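PDB 6THL: Box C/D snoRNA protein 1 from Saccharomyces cerevisiae, which is required for box C/D snoRNAs to accumulate, and so for their processing, their transport to the nucleolus and ribosome biogenesis. Local coordinates for residues I10-V15 against D39-S44; V45-C50 against Q77-N82; N82-C87 against Q114-S119. One frame throughout, in Å; residues are numbered along the deposited sequence.

Contact 1 of 3, residues I10-V15 against D39-S44; sequences IIRRGV and DLFVWS
The side chain of Arg12 lies across the far end of the Phe41 ring, the two running at about a right angle to each other. Its CD makes the closest approach, 3.7 Å from Phe41 CZ, and NE follows at 3.8 Å from the same ring atom. Phe41 CZ thus sits over one face of the guanidinium, the two planes being 60° apart. Arginine suits the place because both its methylenes and its flat guanidinium can lie against the end of an aromatic ring.

Arg13 takes the other end of the same side chain. Its chain, bent at chi2 and chi3 (-75° and -70°), folds back alongside Phe41 in the opposite sense, and CG comes to 3.6 Å from Phe41 CB. Its NE forms a salt bridge with Glu71, whose carboxylate also accepts a hydrogen bond from the backbone N of Phe41, so one acid ties the arginine to the strand it packs on.

The two arginines are neighbours on a type I' beta turn from Arg12 to Val15, the tight hairpin connection between strands 11-12 and 15-18. Gly14 answers to that turn: a side chain at its backbone angles would run into the carbonyl oxygen before it, so glycine is called for. The hairpin leans its turn on strand 40-49, with no hydrogen bond between the two segments.

At the last residue of the turn, Val15 meets the indole of Trp43 from the opposite direction, CG2 standing 4.1 Å from CZ2. Phe41 and Trp43, two apart on the strand, also pack on each other: Phe41 CE2 lies over the centre of the Trp43 ring, while Trp43 CD1 stands at the edge of the Phe41 ring, in its plane.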
ATOM      1  N   ILE B  10      10.216 -24.332  -6.465  1.00 58.73           N
ATOM      2  CA  ILE B  10      11.077 -24.551  -7.684  1.00 67.39           C
ATOM      3  C   ILE B  10      12.556 -24.106  -7.584  1.00 63.83           C
ATOM      4  O   ILE B  10      12.879 -23.077  -6.982  1.00 59.62           O
ATOM      5  CB  ILE B  10      10.436 -23.971  -8.972  1.00 72.31           C
ATOM      6  CG1 ILE B  10      10.860 -22.519  -9.224  1.00 77.14           C
ATOM      7  CG2 ILE B  10       8.916 -24.119  -8.921  1.00 76.62           C
ATOM      8  CD1 ILE B  10      10.243 -21.910 -10.475  1.00 74.56           C
ATOM      9  N   ILE B  11      13.433 -24.905  -8.208  1.00 64.88           N
ATOM     10  CA  ILE B  11      14.890 -24.785  -8.060  1.00 67.47           C
ATOM     11  C   ILE B  11      15.503 -24.192  -9.288  1.00 65.82           C
ATOM     12  O   ILE B  11      15.622 -24.858 -10.302  1.00 63.10           O
ATOM     13  CB  ILE B  11      15.615 -26.146  -7.885  1.00 72.62           C
ATOM     14  CG1 ILE B  11      14.917 -27.035  -6.846  1.00 75.16           C
ATOM     15  CG2 ILE B  11      17.080 -25.922  -7.500  1.00 73.66           C
ATOM     16  CD1 ILE B  11      14.059 -28.133  -7.449  1.00 76.30           C
ATOM     17  N   ARG B  12      15.920 -22.943  -9.184  1.00 70.55           N
ATOM     18  CA  ARG B  12      16.634 -22.306 -10.250  1.00 69.89           C
ATOM     19  C   ARG B  12      18.090 -22.265  -9.814  1.00 70.80           C
ATOM     20  O   ARG B  12      18.380 -22.162  -8.609  1.00 63.78           O
ATOM     21  CB  ARG B  12      16.071 -20.909 -10.513  1.00 81.31           C
ATOM     22  CG  ARG B  12      14.669 -20.905 -11.131  1.00100.70           C
ATOM     23  CD  ARG B  12      13.820 -19.694 -10.680  1.00120.18           C
ATOM     24  NE  ARG B  12      12.822 -19.238 -11.674  1.00118.96           N
ATOM     25  CZ  ARG B  12      12.081 -18.128 -11.576  1.00109.18           C
ATOM     26  NH1 ARG B  12      12.183 -17.323 -10.525  1.00107.60           N
ATOM     27  NH2 ARG B  12      11.227 -17.819 -12.545  1.00110.10           N
ATOM     28  N   ARG B  13      18.983 -22.414 -10.801  1.00 71.68           N
ATOM     29  CA  ARG B  13      20.441 -22.263 -10.667  1.00 70.37           C
ATOM     30  C   ARG B  13      20.997 -22.655  -9.310  1.00 67.00           C
ATOM     31  O   ARG B  13      21.815 -21.928  -8.734  1.00 64.74           O
ATOM     32  CB  ARG B  13      20.856 -20.824 -10.993  1.00 78.37           C
ATOM     33  CG  ARG B  13      20.253 -20.261 -12.287  1.00 88.68           C
ATOM     34  CD  ARG B  13      20.917 -20.813 -13.553  1.00 88.83           C
ATOM     35  NE  ARG B  13      22.279 -20.302 -13.715  1.00 87.65           N
ATOM     36  CZ  ARG B  13      23.191 -20.823 -14.526  1.00 80.15           C
ATOM     37  NH1 ARG B  13      22.920 -21.884 -15.276  1.00 85.20           N
ATOM     38  NH2 ARG B  13      24.387 -20.276 -14.582  1.00 77.47           N
ATOM     39  N   GLY B  14      20.545 -23.801  -8.803  1.00 65.49           N
ATOM     40  CA  GLY B  14      20.973 -24.299  -7.497  1.00 62.83           C
ATOM     41  C   GLY B  14      20.080 -23.827  -6.381  1.00 60.88           C
ATOM     42  O   GLY B  14      19.754 -24.586  -5.471  1.00 63.97           O
ATOM     43  N   VAL B  15      19.664 -22.569  -6.461  1.00 61.33           N
ATOM     44  CA  VAL B  15      18.901 -21.949  -5.395  1.00 60.30           C
ATOM     45  C   VAL B  15      17.538 -22.564  -5.254  1.00 57.66           C
ATOM     46  O   VAL B  15      16.809 -22.727  -6.263  1.00 53.54           O
ATOM     47  CB  VAL B  15      18.691 -20.458  -5.639  1.00 58.76           C
ATOM     48  CG1 VAL B  15      17.714 -19.905  -4.615  1.00 61.22           C
ATOM     49  CG2 VAL B  15      20.023 -19.736  -5.550  1.00 57.42           C
ATOM     50  N   ASP B  39      22.090 -14.435 -21.752  1.00 77.37           N
ATOM     51  CA  ASP B  39      22.466 -15.869 -21.673  1.00 86.25           C
ATOM     52  C   ASP B  39      22.720 -16.385 -20.243  1.00 85.43           C
ATOM     53  O   ASP B  39      23.510 -17.326 -20.012  1.00 74.94           O
ATOM     54  CB  ASP B  39      23.675 -16.184 -22.563  1.00 82.03           C
ATOM     55  CG  ASP B  39      23.927 -17.665 -22.683  1.00 83.76           C
ATOM     56  OD1 ASP B  39      22.929 -18.433 -22.783  1.00 76.67           O
ATOM     57  OD2 ASP B  39      25.123 -18.047 -22.660  1.00 80.35           O
ATOM     58  N   LEU B  40      22.011 -15.788 -19.294  1.00 86.48           N
ATOM     59  CA  LEU B  40      22.187 -16.133 -17.895  1.00 91.75           C
ATOM     60  C   LEU B  40      20.931 -15.897 -17.018  1.00 86.25           C
ATOM     61  O   LEU B  40      19.848 -15.553 -17.508  1.00 86.11           O
ATOM     62  CB  LEU B  40      23.426 -15.402 -17.354  1.00 91.23           C
ATOM     63  CG  LEU B  40      23.581 -13.907 -17.610  1.00 90.12           C
ATOM     64  CD1 LEU B  40      22.498 -13.099 -16.898  1.00 87.86           C
ATOM     65  CD2 LEU B  40      24.973 -13.496 -17.141  1.00 91.84           C
ATOM     66  N   PHE B  41      21.076 -16.141 -15.722  1.00 80.32           N
ATOM     67  CA  PHE B  41      20.016 -15.859 -14.789  1.00 73.04           C
ATOM     68  C   PHE B  41      20.162 -14.510 -14.089  1.00 64.41           C
ATOM     69  O   PHE B  41      21.262 -14.085 -13.747  1.00 56.77           O
ATOM     70  CB  PHE B  41      19.883 -16.967 -13.757  1.00 72.44           C
ATOM     71  CG  PHE B  41      18.510 -17.034 -13.173  1.00 75.71           C
ATOM     72  CD1 PHE B  41      17.504 -17.725 -13.827  1.00 70.81           C
ATOM     73  CD2 PHE B  41      18.202 -16.332 -12.013  1.00 76.37           C
ATOM     74  CE1 PHE B  41      16.228 -17.762 -13.309  1.00 71.54           C
ATOM     75  CE2 PHE B  41      16.926 -16.361 -11.488  1.00 72.75           C
ATOM     76  CZ  PHE B  41      15.939 -17.078 -12.138  1.00 75.24           C
ATOM     77  N   VAL B  42      19.026 -13.845 -13.890  1.00 59.42           N
ATOM     78  CA  VAL B  42      18.996 -12.567 -13.209  1.00 57.79           C
ATOM     79  C   VAL B  42      17.994 -12.583 -12.081  1.00 52.88           C
ATOM     80  O   VAL B  42      17.088 -13.395 -12.015  1.00 49.23           O
ATOM     81  CB  VAL B  42      18.745 -11.364 -14.156  1.00 59.22           C
ATOM     82  CG1 VAL B  42      19.731 -11.398 -15.303  1.00 60.83           C
ATOM     83  CG2 VAL B  42      17.319 -11.341 -14.684  1.00 61.00           C
ATOM     84  N   TRP B  43      18.176 -11.640 -11.195  1.00 53.19           N
ATOM     85  CA  TRP B  43      17.720 -11.807  -9.860  1.00 57.88           C
ATOM     86  C   TRP B  43      17.165 -10.484  -9.335  1.00 62.06           C
ATOM     87  O   TRP B  43      17.865  -9.464  -9.298  1.00 61.84           O
ATOM     88  CB  TRP B  43      18.913 -12.246  -9.003  1.00 58.57           C
ATOM     89  CG  TRP B  43      19.181 -13.695  -9.038  1.00 58.17           C
ATOM     90  CD1 TRP B  43      20.260 -14.320  -9.588  1.00 57.61           C
ATOM     91  CD2 TRP B  43      18.348 -14.719  -8.501  1.00 55.75           C
ATOM     92  NE1 TRP B  43      20.148 -15.684  -9.430  1.00 56.96           N
ATOM     93  CE2 TRP B  43      18.987 -15.956  -8.762  1.00 54.57           C
ATOM     94  CE3 TRP B  43      17.118 -14.715  -7.832  1.00 51.69           C
ATOM     95  CZ2 TRP B  43      18.450 -17.169  -8.360  1.00 53.44           C
ATOM     96  CZ3 TRP B  43      16.566 -15.931  -7.446  1.00 51.18           C
ATOM     97  CH2 TRP B  43      17.234 -17.141  -7.704  1.00 54.11           C
ATOM     98  N   SER B  44      15.901 -10.500  -8.945  1.00 56.49           N
ATOM     99  CA  SER B  44      15.395  -9.436  -8.142  1.00 56.05           C
ATOM    100  C   SER B  44      15.953  -9.702  -6.724  1.00 56.31           C
ATOM    101  O   SER B  44      15.916 -10.843  -6.240  1.00 61.09           O
ATOM    102  CB  SER B  44      13.863  -9.445  -8.201  1.00 55.71           C
ATOM    103  OG  SER B  44      13.433  -9.892  -9.487  1.00 62.71           O
TER

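Contact 2 of 3, residues V45-C50 against Q77-N82; sequences VEWILC and QGMGKN
Trp47 presents one face of its indole to the end of the Met79 side chain, and the methyl does the touching. Met79 CE is 3.7 Å from Trp47 CH2 and stands 4.0 Å from the centroid of the six-membered ring, 27° off the ring normal, a CH-pi contact over the face. The sulfur lies higher above the same ring, SD being 5.1 Å from its centroid but only 8° off the normal, so this is a Met-aromatic contact in which the methyl bears the closer packing.

The conformation of Met79 explains the order of these atoms. CG is anti to the backbone N and the chain runs on extended as far as the sulfur; the bend at chi3 (-54°) then turns the methyl onto the indole. On the other side, Trp47 CG is set anti to its own carbonyl carbon, and the ring reaches out from the strand to cross the methionine at about a right angle.

Here strand 40-49, in the mixed sheet of the BCD1 domain, meets the loop that leads into helix 81-90. The loop backbone comes close as well: Gly78 O lies at the edge of the indole, near its plane, 3.9 Å from Trp47 CZ2, and Met79 CA is 3.8 Å from the same carbon. Gly80 then takes the N-cap position of the helix, where any side chain would collide with the preceding carbonyl oxygen.

Within the strand, Val45 CG2 packs over the opposite face of the Trp47 ring from Met79, offset toward the rim. A broad indole suits a strand position facing a loop, since face and edge can both be used, while the unbranched methionine can shape itself to the flat surface.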
ATOM      1  N   VAL B  45      16.513  -8.694  -6.072  1.00 49.29           N
ATOM      2  CA  VAL B  45      16.755  -8.833  -4.654  1.00 52.84           C
ATOM      3  C   VAL B  45      15.966  -7.748  -3.900  1.00 56.24           C
ATOM      4  O   VAL B  45      15.719  -6.661  -4.427  1.00 52.55           O
ATOM      5  CB  VAL B  45      18.275  -8.841  -4.278  1.00 51.06           C
ATOM      6  CG1 VAL B  45      19.085  -9.732  -5.207  1.00 50.92           C
ATOM      7  CG2 VAL B  45      18.862  -7.450  -4.255  1.00 51.15           C
ATOM      8  N   GLU B  46      15.572  -8.060  -2.665  1.00 56.78           N
ATOM      9  CA  GLU B  46      14.977  -7.063  -1.770  1.00 54.56           C
ATOM     10  C   GLU B  46      16.023  -6.457  -0.796  1.00 52.15           C
ATOM     11  O   GLU B  46      16.478  -7.090   0.160  1.00 52.09           O
ATOM     12  CB  GLU B  46      13.796  -7.670  -0.998  1.00 49.62           C
ATOM     13  CG  GLU B  46      13.202  -6.686  -0.011  1.00 42.80           C
ATOM     14  CD  GLU B  46      12.138  -7.293   0.840  1.00 42.20           C
ATOM     15  OE1 GLU B  46      11.393  -6.490   1.428  1.00 41.78           O
ATOM     16  OE2 GLU B  46      12.039  -8.543   0.916  1.00 40.14           O
ATOM     17  N   TRP B  47      16.406  -5.222  -1.054  1.00 49.71           N
ATOM     18  CA  TRP B  47      17.355  -4.549  -0.199  1.00 49.83           C
ATOM     19  C   TRP B  47      16.597  -4.010   0.990  1.00 50.62           C
ATOM     20  O   TRP B  47      15.568  -3.388   0.829  1.00 48.43           O
ATOM     21  CB  TRP B  47      18.052  -3.407  -0.945  1.00 49.45           C
ATOM     22  CG  TRP B  47      18.916  -3.886  -2.028  1.00 51.14           C
ATOM     23  CD1 TRP B  47      18.623  -3.931  -3.344  1.00 51.79           C
ATOM     24  CD2 TRP B  47      20.227  -4.427  -1.885  1.00 55.31           C
ATOM     25  NE1 TRP B  47      19.682  -4.465  -4.045  1.00 51.55           N
ATOM     26  CE2 TRP B  47      20.675  -4.777  -3.163  1.00 51.51           C
ATOM     27  CE3 TRP B  47      21.069  -4.648  -0.788  1.00 63.57           C
ATOM     28  CZ2 TRP B  47      21.927  -5.322  -3.384  1.00 59.18           C
ATOM     29  CZ3 TRP B  47      22.322  -5.210  -1.010  1.00 64.11           C
ATOM     30  CH2 TRP B  47      22.737  -5.534  -2.294  1.00 62.80           C
ATOM     31  N   ILE B  48      17.092  -4.281   2.187  1.00 54.52           N
ATOM     32  CA  ILE B  48      16.578  -3.649   3.392  1.00 52.40           C
ATOM     33  C   ILE B  48      17.755  -3.022   4.125  1.00 56.12           C
ATOM     34  O   ILE B  48      18.619  -3.728   4.647  1.00 56.27           O
ATOM     35  CB  ILE B  48      15.887  -4.662   4.312  1.00 49.50           C
ATOM     36  CG1 ILE B  48      14.593  -5.176   3.667  1.00 48.13           C
ATOM     37  CG2 ILE B  48      15.575  -4.019   5.644  1.00 47.45           C
ATOM     38  CD1 ILE B  48      14.088  -6.465   4.251  1.00 45.93           C
ATOM     39  N   LEU B  49      17.778  -1.691   4.143  1.00 58.89           N
ATOM     40  CA  LEU B  49      18.831  -0.910   4.782  1.00 52.86           C
ATOM     41  C   LEU B  49      18.423  -0.582   6.194  1.00 53.18           C
ATOM     42  O   LEU B  49      17.364   0.027   6.403  1.00 49.13           O
ATOM     43  CB  LEU B  49      19.046   0.396   4.008  1.00 49.45           C
ATOM     44  CG  LEU B  49      19.350   0.202   2.518  1.00 46.24           C
ATOM     45  CD1 LEU B  49      19.884   1.496   1.941  1.00 49.16           C
ATOM     46  CD2 LEU B  49      20.339  -0.910   2.234  1.00 41.93           C
ATOM     47  N   CYS B  50      19.251  -1.000   7.154  1.00 56.19           N
ATOM     48  CA  CYS B  50      19.037  -0.676   8.566  1.00 55.03           C
ATOM     49  C   CYS B  50      19.995   0.436   8.982  1.00 57.70           C
ATOM     50  O   CYS B  50      21.230   0.253   9.022  1.00 66.44           O
ATOM     51  CB  CYS B  50      19.216  -1.894   9.456  1.00 52.65           C
ATOM     52  SG  CYS B  50      18.605  -3.444   8.758  1.00 56.82           S
ATOM     53  N   GLN B  77      27.972  -4.880  -6.844  1.00 88.44           N
ATOM     54  CA  GLN B  77      27.879  -4.523  -8.274  1.00 93.81           C
ATOM     55  C   GLN B  77      26.432  -4.343  -8.752  1.00 83.81           C
ATOM     56  O   GLN B  77      26.175  -3.576  -9.678  1.00 70.28           O
ATOM     57  CB  GLN B  77      28.552  -5.581  -9.172  1.00100.55           C
ATOM     58  CG  GLN B  77      30.075  -5.588  -9.185  1.00102.02           C
ATOM     59  CD  GLN B  77      30.652  -6.613 -10.169  1.00108.95           C
ATOM     60  OE1 GLN B  77      29.923  -7.257 -10.929  1.00104.13           O
ATOM     61  NE2 GLN B  77      31.973  -6.764 -10.155  1.00119.61           N
ATOM     62  N   GLY B  78      25.509  -5.074  -8.127  1.00 82.86           N
ATOM     63  CA  GLY B  78      24.095  -5.067  -8.512  1.00 78.51           C
ATOM     64  C   GLY B  78      23.205  -4.415  -7.475  1.00 70.18           C
ATOM     65  O   GLY B  78      22.101  -4.882  -7.221  1.00 73.30           O
ATOM     66  N   MET B  79      23.685  -3.332  -6.874  1.00 65.59           N
ATOM     67  CA  MET B  79      22.910  -2.593  -5.900  1.00 63.94           C
ATOM     68  C   MET B  79      21.994  -1.693  -6.727  1.00 70.05           C
ATOM     69  O   MET B  79      21.019  -2.179  -7.311  1.00 79.32           O
ATOM     70  CB  MET B  79      23.822  -1.840  -4.930  1.00 64.62           C
ATOM     71  CG  MET B  79      23.101  -0.981  -3.894  1.00 74.90           C
ATOM     72  SD  MET B  79      24.030  -0.619  -2.373  1.00 79.20           S
ATOM     73  CE  MET B  79      24.484  -2.275  -1.808  1.00 69.79           C
ATOM     74  N   GLY B  80      22.324  -0.416  -6.845  1.00 65.83           N
ATOM     75  CA  GLY B  80      21.495   0.503  -7.579  1.00 60.27           C
ATOM     76  C   GLY B  80      21.784   1.858  -7.018  1.00 66.73           C
ATOM     77  O   GLY B  80      21.983   1.984  -5.812  1.00 68.25           O
ATOM     78  N   LYS B  81      21.848   2.858  -7.891  1.00 69.33           N
ATOM     79  CA  LYS B  81      22.043   4.233  -7.463  1.00 72.08           C
ATOM     80  C   LYS B  81      21.252   4.543  -6.201  1.00 70.00           C
ATOM     81  O   LYS B  81      21.824   4.586  -5.119  1.00 76.54           O
ATOM     82  CB  LYS B  81      21.668   5.224  -8.568  1.00 79.09           C
ATOM     83  CG  LYS B  81      22.822   5.579  -9.487  1.00 87.95           C
ATOM     84  CD  LYS B  81      22.401   6.538 -10.595  1.00 98.71           C
ATOM     85  CE  LYS B  81      23.606   6.960 -11.443  1.00107.09           C
ATOM     86  NZ  LYS B  81      23.275   7.577 -12.768  1.00105.04           N
ATOM     87  N   ASN B  82      19.944   4.751  -6.337  1.00 70.17           N
ATOM     88  CA  ASN B  82      19.065   5.140  -5.202  1.00 67.63           C
ATOM     89  C   ASN B  82      19.419   4.498  -3.842  1.00 61.79           C
ATOM     90  O   ASN B  82      19.373   5.161  -2.768  1.00 51.49           O
ATOM     91  CB  ASN B  82      17.575   4.870  -5.542  1.00 66.93           C
ATOM     92  CG  ASN B  82      17.351   3.572  -6.319  1.00 75.87           C
ATOM     93  OD1 ASN B  82      18.286   2.820  -6.652  1.00 75.36           O
ATOM     94  ND2 ASN B  82      16.095   3.315  -6.631  1.00 82.82           N
TER

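Contact 3 of 3, residues N82-C87 against Q114-S119; sequences NVFQKC and QILQKS
This is an apolar contact between two helices, 81-90 and 109-117, made near the end of the second and partly open to solvent at its outer margin. Phe84 carries it from one side and two neighbouring residues, Ile115 and Leu116, from the other. The nearest alpha carbons, those of Phe84 and Leu116, are 8.3 Å apart, a distance bridged by the phenyl ring from one side and the leucine from the other.

With chi1 at 172°, Phe84 CG stands anti to the backbone N, and the ring extends outward from its helix to the other. Leu116 meets it with a single branch: CD2 comes obliquely onto the CD1-CE1 bond of the ring, 3.5 Å from Phe84 CD1 and 3.7 Å from Phe84 CE1, and CG follows at 4.0 Å from Phe84 CD1. Ile115 comes in at about a right angle and touches with the end of its longer branch, CD1 lying 4.2 Å from Phe84 CZ.

Leucine suits the buried inner position, where it also packs on Val76; isoleucine on the exposed side still covers the end of the ring. An alanine at Phe84 would remove the ring and is likely to open a gap between the helices, leaving Leu116 CD2 and Ile115 CD1 without their shared partner.

On its inner side, helix 81-90 sets the CB of Lys86 against Leu49 of strand 40-49. The arrangement is that of a helix layered on a beta-sheet, with a second helix packed beside it through hydrophobic side chains.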
ATOM      1  N   ASN B  82      19.944   4.751  -6.337  1.00 70.17           N
ATOM      2  CA  ASN B  82      19.065   5.140  -5.202  1.00 67.63           C
ATOM      3  C   ASN B  82      19.419   4.498  -3.842  1.00 61.79           C
ATOM      4  O   ASN B  82      19.373   5.161  -2.768  1.00 51.49           O
ATOM      5  CB  ASN B  82      17.575   4.870  -5.542  1.00 66.93           C
ATOM      6  CG  ASN B  82      17.351   3.572  -6.319  1.00 75.87           C
ATOM      7  OD1 ASN B  82      18.286   2.820  -6.652  1.00 75.36           O
ATOM      8  ND2 ASN B  82      16.095   3.315  -6.631  1.00 82.82           N
ATOM      9  N   VAL B  83      19.755   3.206  -3.933  1.00 54.65           N
ATOM     10  CA  VAL B  83      20.055   2.362  -2.794  1.00 59.49           C
ATOM     11  C   VAL B  83      21.399   2.764  -2.207  1.00 60.19           C
ATOM     12  O   VAL B  83      21.547   2.851  -0.993  1.00 58.02           O
ATOM     13  CB  VAL B  83      20.112   0.856  -3.183  1.00 64.63           C
ATOM     14  CG1 VAL B  83      20.419  -0.005  -1.953  1.00 65.62           C
ATOM     15  CG2 VAL B  83      18.821   0.399  -3.857  1.00 59.44           C
ATOM     16  N   PHE B  84      22.384   2.967  -3.076  1.00 63.81           N
ATOM     17  CA  PHE B  84      23.654   3.513  -2.653  1.00 62.90           C
ATOM     18  C   PHE B  84      23.345   4.858  -2.049  1.00 64.77           C
ATOM     19  O   PHE B  84      23.465   5.050  -0.854  1.00 64.28           O
ATOM     20  CB  PHE B  84      24.617   3.656  -3.831  1.00 65.09           C
ATOM     21  CG  PHE B  84      25.874   4.384  -3.486  1.00 65.60           C
ATOM     22  CD1 PHE B  84      27.034   3.685  -3.197  1.00 71.56           C
ATOM     23  CD2 PHE B  84      25.902   5.770  -3.445  1.00 69.40           C
ATOM     24  CE1 PHE B  84      28.205   4.359  -2.865  1.00 71.28           C
ATOM     25  CE2 PHE B  84      27.062   6.451  -3.108  1.00 71.07           C
ATOM     26  CZ  PHE B  84      28.215   5.741  -2.815  1.00 68.60           C
ATOM     27  N   GLN B  85      22.893   5.796  -2.862  1.00 69.67           N
ATOM     28  CA  GLN B  85      22.657   7.119  -2.329  1.00 76.81           C
ATOM     29  C   GLN B  85      22.226   6.949  -0.884  1.00 68.03           C
ATOM     30  O   GLN B  85      22.819   7.532   0.033  1.00 60.93           O
ATOM     31  CB  GLN B  85      21.584   7.864  -3.135  1.00 86.26           C
ATOM     32  CG  GLN B  85      22.098   8.420  -4.459  1.00 92.99           C
ATOM     33  CD  GLN B  85      20.987   8.971  -5.348  1.00102.79           C
ATOM     34  OE1 GLN B  85      19.909   8.375  -5.474  1.00106.53           O
ATOM     35  NE2 GLN B  85      21.251  10.113  -5.980  1.00101.57           N
ATOM     36  N   LYS B  86      21.207   6.117  -0.703  1.00 66.52           N
ATOM     37  CA  LYS B  86      20.546   5.967   0.580  1.00 67.01           C
ATOM     38  C   LYS B  86      21.513   5.410   1.668  1.00 62.79           C
ATOM     39  O   LYS B  86      21.510   5.889   2.810  1.00 56.12           O
ATOM     40  CB  LYS B  86      19.257   5.139   0.411  1.00 69.79           C
ATOM     41  CG  LYS B  86      18.251   5.339   1.521  1.00 72.75           C
ATOM     42  CD  LYS B  86      17.490   6.644   1.360  1.00 75.87           C
ATOM     43  CE  LYS B  86      17.027   7.131   2.714  1.00 77.68           C
ATOM     44  NZ  LYS B  86      15.692   7.757   2.625  1.00 80.84           N
ATOM     45  N   CYS B  87      22.356   4.435   1.312  1.00 58.04           N
ATOM     46  CA  CYS B  87      23.464   4.011   2.189  1.00 56.26           C
ATOM     47  C   CYS B  87      24.368   5.236   2.469  1.00 57.17           C
ATOM     48  O   CYS B  87      24.665   5.559   3.622  1.00 54.38           O
ATOM     49  CB  CYS B  87      24.291   2.857   1.562  1.00 57.49           C
ATOM     50  SG  CYS B  87      23.528   1.198   1.287  1.00 61.15           S
ATOM     51  N   GLN B 114      33.162   0.563  -5.478  1.00 80.67           N
ATOM     52  CA  GLN B 114      34.453   0.673  -4.779  1.00 79.14           C
ATOM     53  C   GLN B 114      34.333   1.254  -3.358  1.00 71.77           C
ATOM     54  O   GLN B 114      35.100   0.890  -2.467  1.00 67.14           O
ATOM     55  CB  GLN B 114      35.387   1.547  -5.633  1.00 85.59           C
ATOM     56  CG  GLN B 114      36.882   1.257  -5.593  1.00 90.36           C
ATOM     57  CD  GLN B 114      37.659   2.325  -6.362  1.00 93.93           C
ATOM     58  OE1 GLN B 114      38.154   2.093  -7.477  1.00 82.71           O
ATOM     59  NE2 GLN B 114      37.727   3.526  -5.782  1.00 94.58           N
ATOM     60  N   ILE B 115      33.382   2.156  -3.152  1.00 71.02           N
ATOM     61  CA  ILE B 115      33.202   2.799  -1.838  1.00 79.80           C
ATOM     62  C   ILE B 115      32.468   1.913  -0.831  1.00 79.77           C
ATOM     63  O   ILE B 115      32.669   2.067   0.371  1.00 87.48           O
ATOM     64  CB  ILE B 115      32.450   4.154  -1.931  1.00 82.86           C
ATOM     65  CG1 ILE B 115      33.193   5.119  -2.877  1.00 83.65           C
ATOM     66  CG2 ILE B 115      32.286   4.779  -0.538  1.00 76.32           C
ATOM     67  CD1 ILE B 115      32.339   6.244  -3.418  1.00 83.27           C
ATOM     68  N   LEU B 116      31.613   1.008  -1.312  1.00 78.85           N
ATOM     69  CA  LEU B 116      30.922   0.062  -0.425  1.00 77.63           C
ATOM     70  C   LEU B 116      31.859  -1.053   0.046  1.00 79.76           C
ATOM     71  O   LEU B 116      31.616  -1.653   1.083  1.00 69.26           O
ATOM     72  CB  LEU B 116      29.685  -0.558  -1.095  1.00 76.52           C
ATOM     73  CG  LEU B 116      28.623   0.379  -1.699  1.00 76.69           C
ATOM     74  CD1 LEU B 116      27.499  -0.454  -2.296  1.00 78.15           C
ATOM     75  CD2 LEU B 116      28.063   1.391  -0.716  1.00 73.12           C
ATOM     76  N   GLN B 117      32.925  -1.327  -0.707  1.00 82.15           N
ATOM     77  CA  GLN B 117      33.863  -2.382  -0.321  1.00 87.69           C
ATOM     78  C   GLN B 117      34.748  -2.045   0.882  1.00 92.54           C
ATOM     79  O   GLN B 117      35.210  -2.946   1.579  1.00 92.00           O
ATOM     80  CB  GLN B 117      34.754  -2.745  -1.490  1.00 91.51           C
ATOM     81  CG  GLN B 117      34.023  -3.471  -2.594  1.00 95.43           C
ATOM     82  CD  GLN B 117      34.921  -3.749  -3.775  1.00 94.35           C
ATOM     83  OE1 GLN B 117      34.506  -3.622  -4.930  1.00 95.38           O
ATOM     84  NE2 GLN B 117      36.166  -4.125  -3.493  1.00 92.34           N
ATOM     85  N   LYS B 118      34.986  -0.758   1.116  1.00 97.93           N
ATOM     86  CA  LYS B 118      35.869  -0.310   2.190  1.00 95.85           C
ATOM     87  C   LYS B 118      34.999   0.374   3.228  1.00 86.70           C
ATOM     88  O   LYS B 118      35.328   1.425   3.774  1.00 86.38           O
ATOM     89  CB  LYS B 118      36.948   0.626   1.622  1.00102.41           C
ATOM     90  CG  LYS B 118      37.554   0.179   0.287  1.00106.38           C
ATOM     91  CD  LYS B 118      38.214  -1.205   0.338  1.00108.79           C
ATOM     92  CE  LYS B 118      38.334  -1.833  -1.052  1.00102.56           C
ATOM     93  NZ  LYS B 118      39.211  -3.037  -1.086  1.00 98.50           N
ATOM     94  N   SER B 119      33.890  -0.284   3.524  1.00 82.71           N
ATOM     95  CA  SER B 119      32.730   0.376   4.086  1.00 79.67           C
ATOM     96  C   SER B 119      32.373  -0.082   5.488  1.00 74.50           C
ATOM     97  O   SER B 119      31.895   0.710   6.294  1.00 76.76           O
ATOM     98  CB  SER B 119      31.558   0.105   3.165  1.00 83.82           C
ATOM     99  OG  SER B 119      30.339   0.088   3.866  1.00 98.34           O
TER

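In the fold
Contacts 1 and 2 draw on successive parts of strand 40-49; contact 2 uses the loop leading into helix 81-90 and contact 3 the helix itself, their segments meeting at Asn82. Contact 2 is the most central, its centre about 7 Å from that of the chain, against about 14 Å for the other two, and contacts 1 and 3 lie on opposite sides of the chain's centre. Contact 1, though mostly buried, mixes charged side chains with aromatic rings; contact 2 sets sulfur and methyl against an indole; contact 3 is purely hydrocarbon and partly exposed. Contacts 2 and 3 touch: Met79 SD is 3.5 Å from Leu116 CD1, and Leu49 CD1 is 3.7 Å from Cys87 SG.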